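Local coordinates for bacterial Pleckstrin homology domain-containing protein (Shewanella loihica PV-4, PDB 3DCX) that is of unknown function but carries a bacterial pleckstrin-homology domain, a fold whose relatives often serve as binding modules, at residues Gly17-Asp22 and Asn41-Leu46; Phe37-Lys42 and Val62-Ile67. One frame throughout, in Å; residues are numbered along the deposited sequence.

How the contacts relate
Contacts 1 and 2 share N41 and K42, the turn of the hairpin between strands 35-40 and 43-50, and tie it to different neighbours. Both are largely buried and both touch the second subunit, but contact 1 lies farther from the chain's centre, about 12 Å against about 8 Å between centres. There an arginine reaches from strand 43-50 to a backbone carbonyl of the loop after helix 9-16, with a bridging water and a salt bridge to E24 beside it. In contact 2 a tyrosine beyond the end of strand 56-63 reaches strand 35-40 among apolar side chains. The two join through the sheet's own ladder, with L44 O 2.7 Å from V62 N, a probable hydrogen bond.

Contact 1 (Gly17-Asp22 and Asn41-Leu46); sequences GPIMGD and NKRLIL
R43 places CG between its backbone N and carbonyl carbon (chi1 56°) and then runs extended from CG to NE, which carries its guanidinium from strand 43-50 to the backbone of I19. In this pleckstrin-homology fold the bond ties the larger antiparallel sheet to the loop that follows helix 9-16. R43 NH2 donates to I19 O at 3.0 Å, with a fairly straight N-H...O angle of 158°. The carbonyl oxygen lies close to the guanidinium plane, at its edge, while the donor is tilted 26° from the carbonyl plane. The CA of M20, a selenomethionine, sits at the same edge.

Arginine suits this place because its several N-H groups can serve different partners at once. NH2 also forms a salt bridge with E24, whose OE1 in addition accepts from G21 N, so one carboxylate gathers both the arginine and the loop. NH1 bonds to S61 OG. Over one face of the guanidinium stands I45 CD1, 3.7 Å above the plane and offset toward the rim. That methyl also meets I19 CD1 at 4.4 Å, a light apolar contact beside the polar bridge. L117 of the second subunit packs on R43. A water closes a small ring here, donating to I19 O at 2.6 Å and accepting from R43 NH1 at 2.9 Å.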
ATOM      1  N   GLY A  17      26.763  10.628   5.753  1.00 30.92           N
ATOM      2  CA  GLY A  17      26.767   9.714   6.875  1.00 30.54           C
ATOM      3  C   GLY A  17      25.778  10.029   7.979  1.00 31.61           C
ATOM      4  O   GLY A  17      25.075   9.137   8.432  1.00 30.61           O
ATOM      5  N   PRO A  18      25.736  11.295   8.447  1.00 30.78           N
ATOM      6  CA  PRO A  18      24.804  11.652   9.513  1.00 29.71           C
ATOM      7  C   PRO A  18      23.310  11.412   9.251  1.00 30.41           C
ATOM      8  O   PRO A  18      22.577  11.284  10.213  1.00 30.79           O
ATOM      9  CB  PRO A  18      25.067  13.148   9.703  1.00 29.78           C
ATOM     10  CG  PRO A  18      26.461  13.328   9.273  1.00 32.86           C
ATOM     11  CD  PRO A  18      26.587  12.441   8.091  1.00 31.91           C
ATOM     12  N   ILE A  19      22.857  11.387   7.994  1.00 29.88           N
ATOM     13  CA  ILE A  19      21.419  11.148   7.670  1.00 27.57           C
ATOM     14  C   ILE A  19      21.194   9.748   7.061  1.00 29.15           C
ATOM     15  O   ILE A  19      20.075   9.362   6.713  1.00 29.64           O
ATOM     16  CB  ILE A  19      20.819  12.288   6.811  1.00 27.40           C
ATOM     17  CG1 ILE A  19      21.514  12.517   5.476  1.00 28.86           C
ATOM     18  CG2 ILE A  19      20.942  13.644   7.579  1.00 27.44           C
ATOM     19  CD1 ILE A  19      21.283  11.476   4.380  1.00 34.86           C
HETATM   20  N   MSE A  20      22.269   8.988   6.949  1.00 31.06           N
HETATM   21  CA  MSE A  20      22.211   7.624   6.450  1.00 31.64           C
HETATM   22  C   MSE A  20      21.841   6.648   7.552  1.00 29.78           C
HETATM   23  O   MSE A  20      22.137   6.882   8.737  1.00 29.97           O
HETATM   24  CB  MSE A  20      23.556   7.237   5.835  1.00 30.84           C
HETATM   25  CG  MSE A  20      23.760   7.825   4.446  1.00 32.59           C
HETATM   26 SE   MSE A  20      25.551   7.470   3.784  0.75 35.14          SE
HETATM   27  CE  MSE A  20      25.391   5.480   3.508  1.00 32.37           C
ATOM     28  N   GLY A  21      21.211   5.540   7.166  1.00 28.32           N
ATOM     29  CA  GLY A  21      20.925   4.454   8.104  1.00 29.27           C
ATOM     30  C   GLY A  21      22.215   3.778   8.545  1.00 31.94           C
ATOM     31  O   GLY A  21      23.205   3.810   7.816  1.00 32.50           O
ATOM     32  N   ASP A  22      22.195   3.154   9.724  1.00 32.77           N
ATOM     33  CA  ASP A  22      23.356   2.457  10.286  1.00 34.58           C
ATOM     34  C   ASP A  22      23.940   1.415   9.317  1.00 35.87           C
ATOM     35  O   ASP A  22      25.147   1.308   9.193  1.00 39.58           O
ATOM     36  CB  ASP A  22      23.009   1.731  11.601  1.00 34.46           C
ATOM     37  CG  ASP A  22      22.636   2.675  12.747  1.00 37.07           C
ATOM     38  OD1 ASP A  22      22.893   3.891  12.679  1.00 37.61           O
ATOM     39  OD2 ASP A  22      22.047   2.168  13.733  1.00 44.68           O
ATOM     40  N   ASN A  41      21.903   1.336  -1.066  1.00 27.66           N
ATOM     41  CA  ASN A  41      21.316  -0.006  -1.079  1.00 28.00           C
ATOM     42  C   ASN A  41      19.863  -0.083  -0.536  1.00 28.75           C
ATOM     43  O   ASN A  41      19.268  -1.151  -0.542  1.00 27.02           O
ATOM     44  CB  ASN A  41      22.222  -1.030  -0.385  1.00 27.80           C
ATOM     45  CG  ASN A  41      22.450  -0.743   1.055  1.00 30.65           C
ATOM     46  OD1 ASN A  41      22.229   0.366   1.548  1.00 27.46           O
ATOM     47  ND2 ASN A  41      22.916  -1.751   1.759  1.00 32.05           N
ATOM     48  N   LYS A  42      19.315   1.039  -0.079  1.00 29.97           N
ATOM     49  CA  LYS A  42      17.979   1.115   0.538  1.00 29.05           C
ATOM     50  C   LYS A  42      17.018   2.099  -0.139  1.00 27.69           C
ATOM     51  O   LYS A  42      15.800   1.988   0.000  1.00 25.55           O
ATOM     52  CB  LYS A  42      18.123   1.571   1.974  1.00 29.91           C
ATOM     53  CG  LYS A  42      19.062   0.767   2.824  1.00 32.58           C
ATOM     54  CD  LYS A  42      18.449  -0.502   3.288  1.00 40.52           C
ATOM     55  CE  LYS A  42      19.299  -1.134   4.374  1.00 46.49           C
ATOM     56  NZ  LYS A  42      19.233  -2.594   4.250  1.00 47.89           N
ATOM     57  N   ARG A  43      17.561   3.096  -0.815  1.00 25.39           N
ATOM     58  CA  ARG A  43      16.733   4.171  -1.365  1.00 25.08           C
ATOM     59  C   ARG A  43      17.469   4.963  -2.415  1.00 24.78           C
ATOM     60  O   ARG A  43      18.684   4.908  -2.519  1.00 24.93           O
ATOM     61  CB  ARG A  43      16.315   5.149  -0.240  1.00 24.93           C
ATOM     62  CG  ARG A  43      17.513   5.726   0.509  1.00 23.01           C
ATOM     63  CD  ARG A  43      17.203   6.901   1.454  1.00 25.97           C
ATOM     64  NE  ARG A  43      18.235   6.929   2.506  1.00 25.66           N
ATOM     65  CZ  ARG A  43      18.259   7.751   3.547  1.00 26.42           C
ATOM     66  NH1 ARG A  43      17.338   8.703   3.710  1.00 27.11           N
ATOM     67  NH2 ARG A  43      19.230   7.630   4.447  1.00 26.62           N
ATOM     68  N   LEU A  44      16.719   5.766  -3.155  1.00 26.95           N
ATOM     69  CA  LEU A  44      17.296   6.886  -3.860  1.00 27.04           C
ATOM     70  C   LEU A  44      17.189   8.092  -2.941  1.00 29.78           C
ATOM     71  O   LEU A  44      16.183   8.250  -2.230  1.00 30.41           O
ATOM     72  CB  LEU A  44      16.550   7.175  -5.143  1.00 27.54           C
ATOM     73  CG  LEU A  44      16.190   5.984  -6.027  1.00 29.34           C
ATOM     74  CD1 LEU A  44      15.264   6.480  -7.136  1.00 30.99           C
ATOM     75  CD2 LEU A  44      17.416   5.295  -6.592  1.00 26.66           C
ATOM     76  N   ILE A  45      18.230   8.922  -2.946  1.00 27.68           N
ATOM     77  CA  ILE A  45      18.202  10.247  -2.354  1.00 27.58           C
ATOM     78  C   ILE A  45      18.306  11.264  -3.495  1.00 30.30           C
ATOM     79  O   ILE A  45      19.267  11.260  -4.292  1.00 28.72           O
ATOM     80  CB  ILE A  45      19.302  10.446  -1.294  1.00 27.65           C
ATOM     81  CG1 ILE A  45      19.253   9.325  -0.260  1.00 27.80           C
ATOM     82  CG2 ILE A  45      19.122  11.829  -0.555  1.00 28.50           C
ATOM     83  CD1 ILE A  45      20.480   9.288   0.695  1.00 30.99           C
ATOM     84  N   LEU A  46      17.287  12.108  -3.618  1.00 29.54           N
ATOM     85  CA  LEU A  46      17.287  13.124  -4.639  1.00 31.22           C
ATOM     86  C   LEU A  46      17.532  14.449  -3.936  1.00 29.24           C
ATOM     87  O   LEU A  46      16.724  14.890  -3.119  1.00 27.89           O
ATOM     88  CB  LEU A  46      15.972  13.135  -5.430  1.00 33.84           C
ATOM     89  CG  LEU A  46      15.341  11.808  -5.876  1.00 38.88           C
ATOM     90  CD1 LEU A  46      14.345  12.094  -6.974  1.00 47.75           C
ATOM     91  CD2 LEU A  46      16.366  10.797  -6.338  1.00 44.16           C
TER
HETATM   92  O   HOH W   1      17.577  10.050   6.277  1.00 22.68           O

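Contact 2 (Phe37-Lys42 and Val62-Ile67); sequences FVFTNK and VPYKAI
Y64 OH donates to T40 O at 2.7 Å, the short bond that joins the turn after strand 56-63 to the end of strand 35-40. The hydroxyl lies in the plane of the T40 carbonyl, with a C=O...O angle of 149°, and the acceptor lies near the plane of the tyrosine ring, at its edge. From the preceding residue on that strand, F39 CB comes within 3.5 Å of Y64 OH, and the two aromatic side chains cross at about a right angle. At its backbone end the tyrosine gives only a weak bond, Y64 N to K42 O at 3.4 Å; P63 CA points a C-H at the same oxygen.

Y64 takes this course because its CG is anti to the carbonyl carbon (chi1 -69°), sending the ring back toward the hairpin from the 3-10 segment 64-66. P63 leads into that segment, its O accepting from A66 N. On the other side an ST turn shapes the hairpin: T40 OG1 accepts from K42 N at 2.9 Å, while its strongest partner is E24. L44 of strand 43-50 and F115 of helix 105-116 pack against the Y64 ring.

A phenylalanine at Y64 would keep the ring, but would probably leave T40 O without this donor and the hairpin end less firmly tied. Tyrosine thus pairs an apolar ring, suited to buried neighbours, with a single hydroxyl that satisfies a buried carbonyl.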
ATOM      1  N   PHE A  37      21.667  12.796  -7.671  1.00 29.00           N
ATOM      2  CA  PHE A  37      20.840  11.615  -7.678  1.00 28.77           C
ATOM      3  C   PHE A  37      21.684  10.483  -7.072  1.00 29.74           C
ATOM      4  O   PHE A  37      22.691  10.060  -7.657  1.00 30.01           O
ATOM      5  CB  PHE A  37      20.473  11.325  -9.121  1.00 30.56           C
ATOM      6  CG  PHE A  37      19.268  10.479  -9.283  1.00 32.68           C
ATOM      7  CD1 PHE A  37      19.336   9.124  -9.125  1.00 40.05           C
ATOM      8  CD2 PHE A  37      18.050  11.046  -9.590  1.00 39.89           C
ATOM      9  CE1 PHE A  37      18.203   8.327  -9.288  1.00 38.52           C
ATOM     10  CE2 PHE A  37      16.916  10.250  -9.751  1.00 38.67           C
ATOM     11  CZ  PHE A  37      17.013   8.884  -9.612  1.00 35.49           C
ATOM     12  N   VAL A  38      21.305  10.029  -5.878  1.00 27.56           N
ATOM     13  CA  VAL A  38      22.141   9.094  -5.133  1.00 28.26           C
ATOM     14  C   VAL A  38      21.422   7.758  -5.016  1.00 27.06           C
ATOM     15  O   VAL A  38      20.246   7.722  -4.659  1.00 27.80           O
ATOM     16  CB  VAL A  38      22.497   9.669  -3.764  1.00 27.14           C
ATOM     17  CG1 VAL A  38      23.380   8.688  -2.950  1.00 23.97           C
ATOM     18  CG2 VAL A  38      23.191  11.007  -3.961  1.00 24.77           C
ATOM     19  N   PHE A  39      22.108   6.692  -5.399  1.00 25.28           N
ATOM     20  CA  PHE A  39      21.603   5.331  -5.194  1.00 26.22           C
ATOM     21  C   PHE A  39      22.287   4.740  -4.000  1.00 25.97           C
ATOM     22  O   PHE A  39      23.505   4.559  -4.009  1.00 24.46           O
ATOM     23  CB  PHE A  39      21.894   4.423  -6.385  1.00 25.83           C
ATOM     24  CG  PHE A  39      21.247   4.850  -7.645  1.00 26.44           C
ATOM     25  CD1 PHE A  39      21.776   5.911  -8.392  1.00 33.54           C
ATOM     26  CD2 PHE A  39      20.126   4.183  -8.120  1.00 31.14           C
ATOM     27  CE1 PHE A  39      21.170   6.311  -9.581  1.00 31.61           C
ATOM     28  CE2 PHE A  39      19.509   4.571  -9.310  1.00 30.46           C
ATOM     29  CZ  PHE A  39      20.027   5.625 -10.038  1.00 32.65           C
ATOM     30  N   THR A  40      21.517   4.433  -2.966  1.00 26.48           N
ATOM     31  CA  THR A  40      22.039   3.649  -1.865  1.00 25.78           C
ATOM     32  C   THR A  40      21.568   2.192  -2.018  1.00 26.06           C
ATOM     33  O   THR A  40      20.940   1.830  -3.014  1.00 25.84           O
ATOM     34  CB  THR A  40      21.657   4.251  -0.526  1.00 24.21           C
ATOM     35  OG1 THR A  40      20.392   3.712  -0.076  1.00 24.94           O
ATOM     36  CG2 THR A  40      21.647   5.785  -0.616  1.00 22.98           C
ATOM     37  N   ASN A  41      21.903   1.336  -1.066  1.00 27.66           N
ATOM     38  CA  ASN A  41      21.316  -0.006  -1.079  1.00 28.00           C
ATOM     39  C   ASN A  41      19.863  -0.083  -0.536  1.00 28.75           C
ATOM     40  O   ASN A  41      19.268  -1.151  -0.542  1.00 27.02           O
ATOM     41  CB  ASN A  41      22.222  -1.030  -0.385  1.00 27.80           C
ATOM     42  CG  ASN A  41      22.450  -0.743   1.055  1.00 30.65           C
ATOM     43  OD1 ASN A  41      22.229   0.366   1.548  1.00 27.46           O
ATOM     44  ND2 ASN A  41      22.916  -1.751   1.759  1.00 32.05           N
ATOM     45  N   LYS A  42      19.315   1.039  -0.079  1.00 29.97           N
ATOM     46  CA  LYS A  42      17.979   1.115   0.538  1.00 29.05           C
ATOM     47  C   LYS A  42      17.018   2.099  -0.139  1.00 27.69           C
ATOM     48  O   LYS A  42      15.800   1.988   0.000  1.00 25.55           O
ATOM     49  CB  LYS A  42      18.123   1.571   1.974  1.00 29.91           C
ATOM     50  CG  LYS A  42      19.062   0.767   2.824  1.00 32.58           C
ATOM     51  CD  LYS A  42      18.449  -0.502   3.288  1.00 40.52           C
ATOM     52  CE  LYS A  42      19.299  -1.134   4.374  1.00 46.49           C
ATOM     53  NZ  LYS A  42      19.233  -2.594   4.250  1.00 47.89           N
ATOM     54  N   VAL A  62      13.545   8.108  -1.654  1.00 25.47           N
ATOM     55  CA  VAL A  62      12.642   7.160  -2.277  1.00 26.01           C
ATOM     56  C   VAL A  62      13.145   5.748  -2.026  1.00 24.83           C
ATOM     57  O   VAL A  62      14.049   5.291  -2.739  1.00 24.53           O
ATOM     58  CB  VAL A  62      12.467   7.400  -3.771  1.00 25.83           C
ATOM     59  CG1 VAL A  62      11.282   6.536  -4.272  1.00 24.55           C
ATOM     60  CG2 VAL A  62      12.220   8.872  -4.030  1.00 23.41           C
ATOM     61  N   PRO A  63      12.596   5.071  -1.001  1.00 23.95           N
ATOM     62  CA  PRO A  63      12.975   3.680  -0.796  1.00 25.46           C
ATOM     63  C   PRO A  63      12.600   2.883  -2.029  1.00 25.75           C
ATOM     64  O   PRO A  63      11.607   3.190  -2.700  1.00 23.32           O
ATOM     65  CB  PRO A  63      12.161   3.253   0.434  1.00 26.99           C
ATOM     66  CG  PRO A  63      11.781   4.538   1.109  1.00 26.95           C
ATOM     67  CD  PRO A  63      11.620   5.522   0.005  1.00 25.90           C
ATOM     68  N   TYR A  64      13.391   1.874  -2.340  1.00 25.67           N
ATOM     69  CA  TYR A  64      13.149   1.095  -3.539  1.00 25.24           C
ATOM     70  C   TYR A  64      11.797   0.422  -3.469  1.00 26.11           C
ATOM     71  O   TYR A  64      11.133   0.264  -4.479  1.00 23.81           O
ATOM     72  CB  TYR A  64      14.259   0.079  -3.751  1.00 24.58           C
ATOM     73  CG  TYR A  64      15.568   0.714  -4.122  1.00 24.13           C
ATOM     74  CD1 TYR A  64      15.786   1.245  -5.390  1.00 27.42           C
ATOM     75  CD2 TYR A  64      16.600   0.773  -3.209  1.00 24.56           C
ATOM     76  CE1 TYR A  64      17.021   1.821  -5.735  1.00 28.42           C
ATOM     77  CE2 TYR A  64      17.829   1.364  -3.535  1.00 27.00           C
ATOM     78  CZ  TYR A  64      18.038   1.884  -4.792  1.00 28.87           C
ATOM     79  OH  TYR A  64      19.274   2.447  -5.088  1.00 26.97           O
ATOM     80  N   LYS A  65      11.358   0.077  -2.261  1.00 27.90           N
ATOM     81  CA  LYS A  65      10.064  -0.611  -2.085  1.00 30.48           C
ATOM     82  C   LYS A  65       8.858   0.271  -2.442  1.00 29.83           C
ATOM     83  O   LYS A  65       7.763  -0.235  -2.637  1.00 28.15           O
ATOM     84  CB  LYS A  65       9.950  -1.212  -0.680  1.00 33.73           C
ATOM     85  CG  LYS A  65      10.111  -0.220   0.448  1.00 38.80           C
ATOM     86  CD  LYS A  65      10.799  -0.810   1.693  1.00 46.86           C
ATOM     87  CE  LYS A  65      11.063   0.285   2.766  1.00 46.76           C
ATOM     88  NZ  LYS A  65       9.847   1.081   3.108  1.00 49.99           N
ATOM     89  N   ALA A  66       9.080   1.578  -2.581  1.00 26.03           N
ATOM     90  CA  ALA A  66       8.026   2.528  -2.999  1.00 26.95           C
ATOM     91  C   ALA A  66       7.918   2.642  -4.518  1.00 26.78           C
ATOM     92  O   ALA A  66       6.978   3.253  -5.044  1.00 27.35           O
ATOM     93  CB  ALA A  66       8.317   3.903  -2.419  1.00 25.26           C
ATOM     94  N   ILE A  67       8.910   2.117  -5.231  1.00 25.79           N
ATOM     95  CA  ILE A  67       8.924   2.167  -6.691  1.00 26.02           C
ATOM     96  C   ILE A  67       8.090   0.990  -7.161  1.00 24.56           C
ATOM     97  O   ILE A  67       8.536  -0.162  -7.134  1.00 27.24           O
ATOM     98  CB  ILE A  67      10.352   2.088  -7.282  1.00 26.74           C
ATOM     99  CG1 ILE A  67      11.248   3.196  -6.745  1.00 30.37           C
ATOM    100  CG2 ILE A  67      10.299   2.204  -8.762  1.00 27.04           C
ATOM    101  CD1 ILE A  67      12.709   3.015  -7.094  1.00 29.27           C
TER